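Fructosyl amine:oxygen oxidoreductase (Neosartorya fumigata, PDB 4WCT) probably oxidises fructosyl amines (Amadori products) with oxygen, using a bound flavin-adenine dinucleotide, and so removes the sugar from glycated amino compounds. Local coordinates at residues A[26-31]-A[233-238]; A[42-47]-A[402-407]; A[216-221]-A[374-379]; A[367-372]-A[417-422]. All blocks are in the same frame, centred on the assembly; numbering follows the deposited sequence.

Contact 1 (A[26-31]-A[233-238]); sequences SSIIVI and RTILSA. With FAD (flavin-adenine dinucleotide), chain C.
Ile31 turns CG2 anti to its backbone N, with CG1 beside that nitrogen (chi1 -54°), and the two branches thereby reach different partners in this parallel pair of the Rossmann-type FAD-binding sheet. CG2 packs against Leu236 CD1 and, at 3.5 Å from C2A of FAD, against the adenine, while CD1 at the end of the other branch lies 3.7 Å from Thr234 CG2. Strands 28-31 and 233-236 run side by side, 14° from parallel, joined by the alternating ladder of a parallel sheet: Arg233 N to Ser27 O, Ile29 N to Arg233 O, Ile235 N to Ile29 O and Ile31 N to Ile235 O. The last of these, 2.8 Å long, is practically straight (179° at the hydrogen). On the face of Ile28, Val30 and Ile235, Ile28 CG2 meets Ile235 CD1 at 4.0 Å, their side chains crossing at a slant; Leu44 of helix 35-46 covers both. Beyond the strand ends the adenosine part of FAD sits against Ala238, whose CA is 3.3 Å from O4B of the ribose. Ile31 O is gripped twice by a single residue: Ser237 N approaches in the carbonyl plane at 2.8 Å, and Ser237 OG, at 3.2 Å from the same Ile31 O, comes from well above that plane, brushing Val30 CG1.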
# COMPACT_ATOMS: atom_id res chain seq x y z
N SER A 26 14.29 18.80 -18.59
CA SER A 26 12.96 18.44 -19.09
C SER A 26 11.91 18.73 -18.00
O SER A 26 12.07 18.28 -16.86
CB SER A 26 12.87 16.96 -19.46
OG SER A 26 13.78 16.53 -20.48
N SER A 27 10.80 19.35 -18.38
CA SER A 27 9.68 19.55 -17.46
C SER A 27 8.95 18.22 -17.24
O SER A 27 8.81 17.41 -18.16
CB SER A 27 8.71 20.61 -17.98
OG SER A 27 8.18 20.22 -19.23
N ILE A 28 8.72 17.94 -15.95
CA ILE A 28 8.03 16.74 -15.52
C ILE A 28 6.81 17.08 -14.69
O ILE A 28 6.88 17.95 -13.81
CB ILE A 28 8.99 15.84 -14.70
CG1 ILE A 28 10.20 15.48 -15.57
CG2 ILE A 28 8.29 14.54 -14.32
CD1 ILE A 28 11.32 14.89 -14.79
N ILE A 29 5.71 16.36 -14.94
CA ILE A 29 4.51 16.41 -14.08
C ILE A 29 4.30 15.04 -13.45
O ILE A 29 4.48 14.02 -14.11
CB ILE A 29 3.23 16.78 -14.88
CG1 ILE A 29 3.17 18.29 -15.11
CG2 ILE A 29 1.98 16.34 -14.15
CD1 ILE A 29 2.30 18.64 -16.30
N VAL A 30 4.13 15.04 -12.14
CA VAL A 30 3.78 13.83 -11.40
C VAL A 30 2.37 13.98 -10.92
O VAL A 30 2.02 14.98 -10.28
CB VAL A 30 4.67 13.65 -10.15
CG1 VAL A 30 4.17 12.48 -9.30
CG2 VAL A 30 6.15 13.54 -10.54
N ILE A 31 1.51 13.06 -11.34
CA ILE A 31 0.12 13.05 -10.93
C ILE A 31 -0.02 12.11 -9.73
O ILE A 31 0.07 10.88 -9.86
CB ILE A 31 -0.80 12.59 -12.08
CG1 ILE A 31 -0.58 13.41 -13.37
CG2 ILE A 31 -2.25 12.57 -11.65
CD1 ILE A 31 -1.23 12.82 -14.60
N ARG A 233 7.48 15.23 -19.81
CA ARG A 233 7.10 13.86 -19.36
C ARG A 233 6.05 13.94 -18.27
O ARG A 233 6.01 14.90 -17.52
CB ARG A 233 8.27 13.10 -18.79
CG ARG A 233 9.43 12.83 -19.74
CD ARG A 233 9.01 11.84 -20.81
NE ARG A 233 10.14 11.35 -21.59
CZ ARG A 233 10.69 12.02 -22.60
NH1 ARG A 233 10.14 13.15 -23.02
NH2 ARG A 233 11.69 11.49 -23.29
N THR A 234 5.12 12.98 -18.30
CA THR A 234 4.03 12.92 -17.32
C THR A 234 4.10 11.57 -16.64
O THR A 234 4.22 10.51 -17.31
CB THR A 234 2.67 13.12 -18.00
OG1 THR A 234 2.64 14.42 -18.61
CG2 THR A 234 1.55 12.97 -17.03
N ILE A 235 4.14 11.60 -15.31
CA ILE A 235 4.17 10.36 -14.51
C ILE A 235 2.84 10.20 -13.80
O ILE A 235 2.43 11.08 -13.05
CB ILE A 235 5.31 10.40 -13.49
CG1 ILE A 235 6.66 10.57 -14.21
CG2 ILE A 235 5.32 9.13 -12.63
CD1 ILE A 235 7.83 10.72 -13.26
N LEU A 236 2.15 9.10 -14.06
CA LEU A 236 0.88 8.83 -13.41
C LEU A 236 1.10 7.91 -12.22
O LEU A 236 1.38 6.71 -12.40
CB LEU A 236 -0.10 8.22 -14.41
CG LEU A 236 -1.48 7.82 -13.89
CD1 LEU A 236 -2.22 8.91 -13.15
CD2 LEU A 236 -2.37 7.30 -15.03
N SER A 237 1.00 8.49 -11.03
CA SER A 237 1.20 7.78 -9.74
C SER A 237 0.13 8.16 -8.78
O SER A 237 0.41 8.57 -7.64
CB SER A 237 2.61 8.06 -9.17
OG SER A 237 2.85 9.45 -9.00
N ALA A 238 -1.12 7.94 -9.19
CA ALA A 238 -2.25 8.39 -8.41
C ALA A 238 -2.95 7.24 -7.68
O ALA A 238 -4.08 7.40 -7.27
CB ALA A 238 -3.23 9.19 -9.27
PA FAD C . -1.46 6.38 -2.55
O1A FAD C . -0.49 6.37 -1.40
O2A FAD C . -2.90 6.04 -2.33
O5B FAD C . -1.35 7.81 -3.19
C5B FAD C . -2.17 8.15 -4.32
C4B FAD C . -2.27 9.67 -4.39
O4B FAD C . -2.91 10.05 -5.65
C3B FAD C . -3.09 10.29 -3.27
O3B FAD C . -2.36 11.29 -2.55
C2B FAD C . -4.30 10.90 -4.00
O2B FAD C . -4.88 12.04 -3.37
C1B FAD C . -3.72 11.16 -5.39
N9A FAD C . -4.78 11.24 -6.42
C8A FAD C . -5.92 10.52 -6.49
N7A FAD C . -6.67 10.93 -7.54
C5A FAD C . -5.93 11.87 -8.19
C6A FAD C . -6.16 12.74 -9.33
N6A FAD C . -7.29 12.65 -10.05
N1A FAD C . -5.20 13.66 -9.60
C2A FAD C . -4.05 13.76 -8.92
N3A FAD C . -3.80 13.01 -7.84
C4A FAD C . -4.71 12.08 -7.45
N1 FAD C . 1.59 -1.80 1.94
C2 FAD C . 2.70 -2.26 2.60
O2 FAD C . 3.78 -2.18 2.02
N3 FAD C . 2.64 -2.66 3.88
C4 FAD C . 1.47 -2.78 4.53
O4 FAD C . 1.36 -3.17 5.73
C4X FAD C . 0.25 -2.34 3.88
N5 FAD C . -0.95 -2.42 4.52
C5X FAD C . -2.02 -1.78 3.96
C6 FAD C . -3.21 -1.63 4.67
C7 FAD C . -4.32 -1.07 4.06
C7M FAD C . -5.55 -0.85 4.87
C8 FAD C . -4.21 -0.57 2.69
C8M FAD C . -5.34 0.09 1.99
C9 FAD C . -3.01 -0.62 2.01
C9A FAD C . -1.93 -1.25 2.58
N10 FAD C . -0.73 -1.39 1.86
C10 FAD C . 0.40 -1.85 2.54
C1' FAD C . -0.54 -0.98 0.48
C2' FAD C . 0.05 0.41 0.34
O2' FAD C . -0.69 1.27 1.21
C3' FAD C . -0.08 0.86 -1.12
O3' FAD C . 0.37 -0.18 -1.99
C4' FAD C . 0.69 2.16 -1.39
O4' FAD C . 0.46 3.08 -0.33
C5' FAD C . 0.18 2.74 -2.69
O5' FAD C . 0.93 3.93 -2.98
P FAD C . 0.45 4.89 -4.18
O1P FAD C . 1.40 6.07 -4.22
O2P FAD C . 0.26 4.01 -5.40
O3P FAD C . -0.99 5.38 -3.70

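Contact 2 (A[42-47]-A[402-407]); sequences LHLARR and DALESK
A salt-bridge network ties the C-terminal end of helix 35-46, the helix that follows the first strand of the Rossmann-type FAD-binding fold, to the end of helix 393-404, and Arg47 is its hub. Its side chain runs extended from CG to NE and brings the guanidinium edge up to two carboxylates. Arg47 NH1 and NH2 both take hold of the same oxygen, Asp402 OD1, end-on: NH1 at 2.8 Å from OD1 on its anti side, NH2 at 3.0 Å from OD1 and from above the carboxylate plane. The guanidinium and carboxylate planes are 48° apart, and both nitrogens come from the same face of the carboxylate. Arg47 NH1 also makes a weak bond to Glu405 OE1 at 3.1 Å, bent to 122° at the hydrogen. That same Glu405 OE1 receives a weak bond from Lys407 NZ, 3.3 Å away, and probably eases the proximity of the two positive groups, while Glu405 OE2 is hydrogen-bonded to Tyr49 OH. Helix 393-404 ends just here in a Schellman motif: Lys407 N returns to Asp402 O and Ser406 N to Ala403 O, with Ser406 at positive phi. Beneath this polar layer, Leu44 CD2 touches Leu404 CD2 at 4.0 Å, the two side chains crossing nearly at right angles. Leu44 and Arg47 also rest on Ala401 of helix 393-404, and on the sheet side Ala403 and Leu404 pack on Leu380 of strand 379-383, with Ala403 on Ile370 of strand 369-372 as well.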
# COMPACT_ATOMS: atom_id res chain seq x y z
N LEU A 42 10.98 13.27 -4.72
CA LEU A 42 12.25 13.34 -3.99
C LEU A 42 13.41 12.82 -4.81
O LEU A 42 14.45 13.48 -4.91
CB LEU A 42 12.14 12.60 -2.67
CG LEU A 42 13.44 12.49 -1.86
CD1 LEU A 42 13.83 13.86 -1.34
CD2 LEU A 42 13.11 11.52 -0.73
N HIS A 43 13.25 11.66 -5.42
CA HIS A 43 14.34 11.07 -6.21
C HIS A 43 14.66 11.89 -7.45
O HIS A 43 15.84 12.09 -7.76
CB HIS A 43 14.00 9.65 -6.61
CG HIS A 43 14.24 8.66 -5.53
ND1 HIS A 43 15.38 7.90 -5.47
CD2 HIS A 43 13.46 8.27 -4.48
CE1 HIS A 43 15.33 7.13 -4.39
NE2 HIS A 43 14.18 7.34 -3.78
N LEU A 44 13.65 12.48 -8.09
CA LEU A 44 13.91 13.34 -9.27
C LEU A 44 14.67 14.60 -8.83
O LEU A 44 15.68 14.95 -9.44
CB LEU A 44 12.61 13.75 -9.94
CG LEU A 44 11.88 12.63 -10.70
CD1 LEU A 44 10.53 13.10 -11.19
CD2 LEU A 44 12.73 12.09 -11.85
N ALA A 45 14.26 15.19 -7.72
CA ALA A 45 15.01 16.33 -7.17
C ALA A 45 16.46 16.00 -6.85
O ALA A 45 17.39 16.76 -7.19
CB ALA A 45 14.32 16.92 -5.97
N ARG A 46 16.68 14.86 -6.22
CA ARG A 46 18.04 14.44 -5.89
C ARG A 46 18.88 14.21 -7.13
O ARG A 46 20.10 14.39 -7.09
CB ARG A 46 18.04 13.18 -5.03
CG ARG A 46 17.55 13.44 -3.61
CD ARG A 46 17.47 12.15 -2.81
NE ARG A 46 17.28 12.39 -1.40
CZ ARG A 46 16.99 11.42 -0.53
NH1 ARG A 46 16.85 10.19 -0.97
NH2 ARG A 46 16.85 11.70 0.76
N ARG A 47 18.25 13.76 -8.21
CA ARG A 47 18.94 13.50 -9.47
C ARG A 47 19.18 14.78 -10.28
O ARG A 47 19.77 14.71 -11.36
CB ARG A 47 18.16 12.50 -10.31
CG ARG A 47 18.30 11.09 -9.78
CD ARG A 47 17.51 10.07 -10.57
NE ARG A 47 17.45 8.84 -9.83
CZ ARG A 47 17.36 7.63 -10.38
NH1 ARG A 47 17.25 7.47 -11.70
NH2 ARG A 47 17.25 6.57 -9.58
N ASP A 402 14.31 5.56 -12.68
CA ASP A 402 15.09 4.71 -13.56
C ASP A 402 14.27 4.32 -14.80
O ASP A 402 14.76 4.32 -15.93
CB ASP A 402 15.52 3.41 -12.86
CG ASP A 402 16.71 3.57 -11.92
OD1 ASP A 402 17.36 4.67 -11.86
OD2 ASP A 402 17.00 2.59 -11.20
N ALA A 403 13.01 3.98 -14.60
CA ALA A 403 12.12 3.68 -15.71
C ALA A 403 11.91 4.92 -16.62
O ALA A 403 11.90 4.80 -17.85
CB ALA A 403 10.79 3.18 -15.17
N LEU A 404 11.80 6.11 -16.03
CA LEU A 404 11.71 7.35 -16.79
C LEU A 404 12.96 7.52 -17.67
O LEU A 404 12.86 7.93 -18.84
CB LEU A 404 11.59 8.55 -15.87
CG LEU A 404 11.30 9.91 -16.53
CD1 LEU A 404 9.87 10.01 -17.05
CD2 LEU A 404 11.59 11.05 -15.57
N GLU A 405 14.09 7.09 -17.14
CA GLU A 405 15.38 7.23 -17.81
C GLU A 405 15.76 6.00 -18.64
O GLU A 405 16.90 5.90 -19.10
CB GLU A 405 16.46 7.53 -16.78
CG GLU A 405 16.28 8.85 -16.07
CD GLU A 405 17.25 9.09 -14.91
OE1 GLU A 405 18.06 8.21 -14.59
OE2 GLU A 405 17.30 10.21 -14.40
N SER A 406 14.81 5.10 -18.86
CA SER A 406 15.00 3.88 -19.67
C SER A 406 16.11 3.01 -19.16
O SER A 406 16.86 2.43 -19.94
CB SER A 406 15.25 4.25 -21.14
OG SER A 406 14.10 4.86 -21.69
N LYS A 407 16.26 2.91 -17.85
CA LYS A 407 17.25 2.02 -17.28
C LYS A 407 16.75 1.27 -16.05
O LYS A 407 17.51 0.96 -15.15
CB LYS A 407 18.49 2.80 -16.92
CG LYS A 407 18.25 3.96 -15.98
CD LYS A 407 19.47 4.87 -15.89
CE LYS A 407 19.69 5.32 -14.46
NZ LYS A 407 20.76 6.35 -14.39

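Contact 3 (A[216-221]-A[374-379]); sequences GDVVGA and PEHPSL
Asp217 and His376 bring their backbones within 4.4 Å, CA to CA, where the first residues of strand 217-223 meet a type I beta turn from His376 to Leu379. This strand is the central one of a three-stranded antiparallel sheet, and the turn leads into strand 379-383 of the FAD-binding sheet, so the contact joins the two sheets at their ends. The turn is closed by Leu379 N to His376 O. Asp217 holds Ser378 of the turn with both carboxylate oxygens. Its chi1 of -156° swings the carboxylate toward the turn, where Asp217 OD1 takes Ser378 N on its syn lone pair at 3.0 Å and Asp217 OD2 takes Ser378 OG at 2.6 Å, on the syn side but tilted out of the carboxylate plane. OD1 also accepts Val218 N from above that plane, which fixes the carboxylate to its own strand. Val218 CG2 packs on Leu379 CB at 3.9 Å and reaches His376 CB, while Tyr213 of strand 208-214 meets the His376 ring edge-to-face. At the outer end His376 ND1 points straight at Gly216 O, 2.8 Å away and 171° at the hydrogen; the oxygen lies in the imidazole plane, yet the nitrogen stands well above the plane of the carbonyl.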
# COMPACT_ATOMS: atom_id res chain seq x y z
N GLY A 216 -0.73 11.86 -30.62
CA GLY A 216 -0.73 10.49 -30.15
C GLY A 216 0.13 10.27 -28.92
O GLY A 216 0.36 9.13 -28.52
N ASP A 217 0.63 11.35 -28.33
CA ASP A 217 1.43 11.25 -27.10
C ASP A 217 0.84 12.13 -25.99
O ASP A 217 0.09 13.06 -26.25
CB ASP A 217 2.88 11.63 -27.40
CG ASP A 217 3.87 11.05 -26.42
OD1 ASP A 217 3.45 10.34 -25.47
OD2 ASP A 217 5.08 11.37 -26.54
N VAL A 218 1.23 11.87 -24.74
CA VAL A 218 0.76 12.67 -23.62
C VAL A 218 1.66 13.88 -23.43
O VAL A 218 2.89 13.76 -23.33
CB VAL A 218 0.73 11.82 -22.31
CG1 VAL A 218 0.41 12.67 -21.10
CG2 VAL A 218 -0.29 10.70 -22.46
N VAL A 219 1.02 15.05 -23.41
CA VAL A 219 1.72 16.30 -23.22
C VAL A 219 1.42 16.99 -21.90
O VAL A 219 1.91 18.09 -21.65
CB VAL A 219 1.46 17.26 -24.41
CG1 VAL A 219 1.87 16.59 -25.71
CG2 VAL A 219 0.01 17.66 -24.49
N GLY A 220 0.63 16.35 -21.04
CA GLY A 220 0.40 16.88 -19.71
C GLY A 220 -0.97 16.48 -19.21
O GLY A 220 -1.45 15.41 -19.53
N ALA A 221 -1.48 17.27 -18.28
CA ALA A 221 -2.66 16.94 -17.50
C ALA A 221 -3.59 18.14 -17.36
O ALA A 221 -3.15 19.27 -17.26
CB ALA A 221 -2.25 16.48 -16.11
N PRO A 374 3.29 2.07 -24.15
CA PRO A 374 3.87 1.73 -25.45
C PRO A 374 3.37 2.64 -26.57
O PRO A 374 4.03 2.72 -27.60
CB PRO A 374 3.42 0.27 -25.69
CG PRO A 374 2.39 -0.02 -24.66
CD PRO A 374 2.72 0.88 -23.48
N GLU A 375 2.17 3.19 -26.43
CA GLU A 375 1.57 4.04 -27.47
C GLU A 375 1.82 5.51 -27.19
O GLU A 375 1.57 6.35 -28.05
CB GLU A 375 0.05 3.83 -27.55
CG GLU A 375 -0.43 2.40 -27.45
CD GLU A 375 0.18 1.51 -28.50
OE1 GLU A 375 0.34 2.00 -29.63
OE2 GLU A 375 0.56 0.37 -28.17
N HIS A 376 2.17 5.84 -25.95
CA HIS A 376 2.39 7.22 -25.52
C HIS A 376 3.68 7.34 -24.71
O HIS A 376 3.65 7.35 -23.48
CB HIS A 376 1.22 7.78 -24.71
CG HIS A 376 -0.12 7.27 -25.14
ND1 HIS A 376 -0.69 7.61 -26.35
CD2 HIS A 376 -1.06 6.58 -24.46
CE1 HIS A 376 -1.88 7.05 -26.44
NE2 HIS A 376 -2.13 6.42 -25.30
N PRO A 377 4.81 7.44 -25.40
CA PRO A 377 6.12 7.26 -24.75
C PRO A 377 6.48 8.33 -23.73
O PRO A 377 7.39 8.11 -22.93
CB PRO A 377 7.11 7.33 -25.92
CG PRO A 377 6.36 7.96 -27.06
CD PRO A 377 4.93 7.56 -26.87
N SER A 378 5.79 9.46 -23.75
CA SER A 378 6.09 10.50 -22.76
C SER A 378 5.34 10.25 -21.45
O SER A 378 5.50 11.03 -20.51
CB SER A 378 5.79 11.90 -23.29
OG SER A 378 6.48 12.10 -24.50
N LEU A 379 4.49 9.22 -21.43
CA LEU A 379 3.76 8.85 -20.22
C LEU A 379 4.48 7.69 -19.55
O LEU A 379 4.68 6.64 -20.16
CB LEU A 379 2.33 8.45 -20.58
CG LEU A 379 1.50 7.89 -19.42
CD1 LEU A 379 1.17 9.00 -18.42
CD2 LEU A 379 0.21 7.31 -19.98

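Contact 4 (A[367-372]-A[417-422]); sequences AFLIDR and RWRPET
Arg419 pushes its guanidinium edge against the carbonyls of Ala367 and Phe368, and this is the close-fitting, buried half of the contact, at the edge strand of the FAD-binding sheet. Arg419 NH1 at 2.9 Å and Arg419 NH2 at 3.2 Å both reach Phe368 O, from the same face of the peptide, and NH2 adds a weak bond to Ala367 O. Arg419 NH2 also forms a salt bridge with Asp365. Together these bonds fix the rotation of the group and probably balance, with Asp365, the charge of this buried side chain. Arg419 CG sits between the backbone N and the carbonyl carbon (chi1 55°), which carries the guanidinium back alongside its own loop, where Arg419 NH1 meets Arg417 O at 3.0 Å, almost in the guanidinium plane. Leu369 CD1 fills the middle, 3.5 Å from Arg417 O and 3.7 Å from Trp418 CA. The Phe368 side chain points away from loop 417-422, its ring edge-to-face with Trp36 and Phe94 and about 6 Å, nearest atoms, from the FAD.

The other half is more open and rests on fewer contacts. Here Asp371 OD2 accepts Trp418 N at 2.9 Å on its anti lone pair, in a bond of 167° at the hydrogen. The Arg417 side chain leads away from the strand to exposed Glu421, where Arg417 NH2 makes a salt bridge to Glu421 OE2 at 2.8 Å. Strand 369-372 is the outermost of its sheet: Leu369 and Asp371 bond through their backbones to strand 379-383, Ile370 bonds to Val416, and the Ile370 side chain packs on helix 393-404.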
# COMPACT_ATOMS: atom_id res chain seq x y z
N ALA A 367 2.13 -7.99 -8.92
CA ALA A 367 3.36 -7.24 -9.12
C ALA A 367 3.04 -5.82 -9.54
O ALA A 367 1.93 -5.53 -9.99
CB ALA A 367 4.29 -7.95 -10.12
N PHE A 368 3.97 -4.91 -9.26
CA PHE A 368 3.77 -3.52 -9.62
C PHE A 368 3.68 -3.32 -11.13
O PHE A 368 3.93 -4.22 -11.92
CB PHE A 368 4.89 -2.65 -9.07
CG PHE A 368 5.18 -2.88 -7.58
CD1 PHE A 368 4.13 -3.09 -6.66
CD2 PHE A 368 6.47 -2.77 -7.10
CE1 PHE A 368 4.39 -3.28 -5.32
CE2 PHE A 368 6.74 -3.01 -5.75
CZ PHE A 368 5.70 -3.27 -4.87
N LEU A 369 3.23 -2.15 -11.50
CA LEU A 369 3.13 -1.77 -12.92
C LEU A 369 3.83 -0.44 -13.10
O LEU A 369 3.31 0.63 -12.73
CB LEU A 369 1.67 -1.73 -13.35
CG LEU A 369 1.35 -1.14 -14.73
CD1 LEU A 369 2.17 -1.80 -15.82
CD2 LEU A 369 -0.15 -1.21 -15.02
N ILE A 370 5.08 -0.52 -13.55
CA ILE A 370 5.92 0.66 -13.66
C ILE A 370 6.59 0.58 -15.02
O ILE A 370 7.45 -0.28 -15.23
CB ILE A 370 7.00 0.72 -12.58
CG1 ILE A 370 6.39 0.78 -11.19
CG2 ILE A 370 7.90 1.93 -12.78
CD1 ILE A 370 7.42 0.53 -10.11
N ASP A 371 6.12 1.40 -15.96
CA ASP A 371 6.61 1.31 -17.35
C ASP A 371 6.20 2.54 -18.12
O ASP A 371 5.22 3.18 -17.81
CB ASP A 371 6.03 0.07 -18.02
CG ASP A 371 6.85 -0.41 -19.21
OD1 ASP A 371 7.92 0.18 -19.54
OD2 ASP A 371 6.44 -1.45 -19.78
N ARG A 372 6.92 2.80 -19.20
CA ARG A 372 6.48 3.74 -20.21
C ARG A 372 5.37 3.14 -21.04
O ARG A 372 5.35 1.95 -21.29
CB ARG A 372 7.67 4.15 -21.08
CG ARG A 372 8.85 4.64 -20.25
CD ARG A 372 10.16 4.75 -21.04
NE ARG A 372 9.96 5.55 -22.25
CZ ARG A 372 10.50 6.75 -22.45
NH1 ARG A 372 11.31 7.28 -21.54
NH2 ARG A 372 10.24 7.42 -23.57
N ARG A 417 6.45 -4.61 -16.18
CA ARG A 417 6.09 -4.02 -17.46
C ARG A 417 4.60 -3.87 -17.73
O ARG A 417 3.77 -4.58 -17.17
CB ARG A 417 6.66 -4.88 -18.60
CG ARG A 417 5.95 -6.20 -18.82
CD ARG A 417 6.66 -6.93 -19.95
NE ARG A 417 6.28 -8.33 -20.06
CZ ARG A 417 5.20 -8.78 -20.66
NH1 ARG A 417 5.10 -10.10 -20.87
NH2 ARG A 417 4.31 -7.92 -21.20
N TRP A 418 4.28 -2.98 -18.68
CA TRP A 418 2.95 -2.92 -19.28
C TRP A 418 2.54 -4.27 -19.89
O TRP A 418 3.34 -4.88 -20.63
CB TRP A 418 2.93 -1.82 -20.33
CG TRP A 418 1.63 -1.53 -20.94
CD1 TRP A 418 1.19 -1.92 -22.18
CD2 TRP A 418 0.61 -0.66 -20.41
NE1 TRP A 418 -0.08 -1.47 -22.38
CE2 TRP A 418 -0.44 -0.64 -21.35
CE3 TRP A 418 0.50 0.13 -19.26
CZ2 TRP A 418 -1.63 0.08 -21.14
CZ3 TRP A 418 -0.65 0.90 -19.09
CH2 TRP A 418 -1.72 0.82 -19.99
N ARG A 419 1.40 -4.81 -19.46
CA ARG A 419 1.08 -6.23 -19.70
C ARG A 419 -0.44 -6.46 -19.81
O ARG A 419 -1.00 -7.29 -19.09
CB ARG A 419 1.75 -7.14 -18.67
CG ARG A 419 1.46 -6.84 -17.19
CD ARG A 419 2.47 -7.53 -16.28
NE ARG A 419 2.10 -7.49 -14.87
CZ ARG A 419 2.39 -6.50 -14.04
NH1 ARG A 419 3.05 -5.44 -14.44
NH2 ARG A 419 2.00 -6.59 -12.78
N PRO A 420 -1.11 -5.70 -20.68
CA PRO A 420 -2.57 -5.83 -20.84
C PRO A 420 -3.01 -7.25 -21.22
O PRO A 420 -4.10 -7.68 -20.83
CB PRO A 420 -2.89 -4.84 -21.96
CG PRO A 420 -1.61 -4.73 -22.75
CD PRO A 420 -0.51 -4.83 -21.71
N GLU A 421 -2.13 -8.01 -21.85
CA GLU A 421 -2.46 -9.40 -22.20
C GLU A 421 -2.80 -10.24 -20.98
O GLU A 421 -3.59 -11.19 -21.07
CB GLU A 421 -1.36 -10.06 -23.04
CG GLU A 421 -0.04 -10.37 -22.35
CD GLU A 421 0.89 -9.17 -22.19
OE1 GLU A 421 0.53 -8.03 -22.57
OE2 GLU A 421 1.98 -9.36 -21.61
N THR A 422 -2.25 -9.88 -19.82
CA THR A 422 -2.50 -10.65 -18.61
C THR A 422 -3.88 -10.39 -17.99
O THR A 422 -4.24 -11.04 -17.01
CB THR A 422 -1.45 -10.36 -17.51
OG1 THR A 422 -1.57 -9.01 -17.07
CG2 THR A 422 -0.01 -10.62 -18.01

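In the fold
Contacts 1 and 4 belong to one six-stranded mixed sheet: contact 1 pairs two central strands, 28-31 and 233-236, and contact 4 lies on edge strand 369-372, their centres about 17 Å apart. Contact 2 sits about 11 Å from contact 1, its helices covering one face of that sheet, where Leu404 reaches Ile28 and Arg233. Contact 3, about 10 Å from contact 1 between centres, brings in the three-stranded sheet. Arg372 touches residues of contacts 2 and 3. Along the chain contact 3 is nested inside contact 2 and contact 4 opens after contact 1 has closed, while the segments of contacts 1 and 4 each alternate with those of contacts 2 and 3; sequence-distant pieces thus complete the FAD-binding fold.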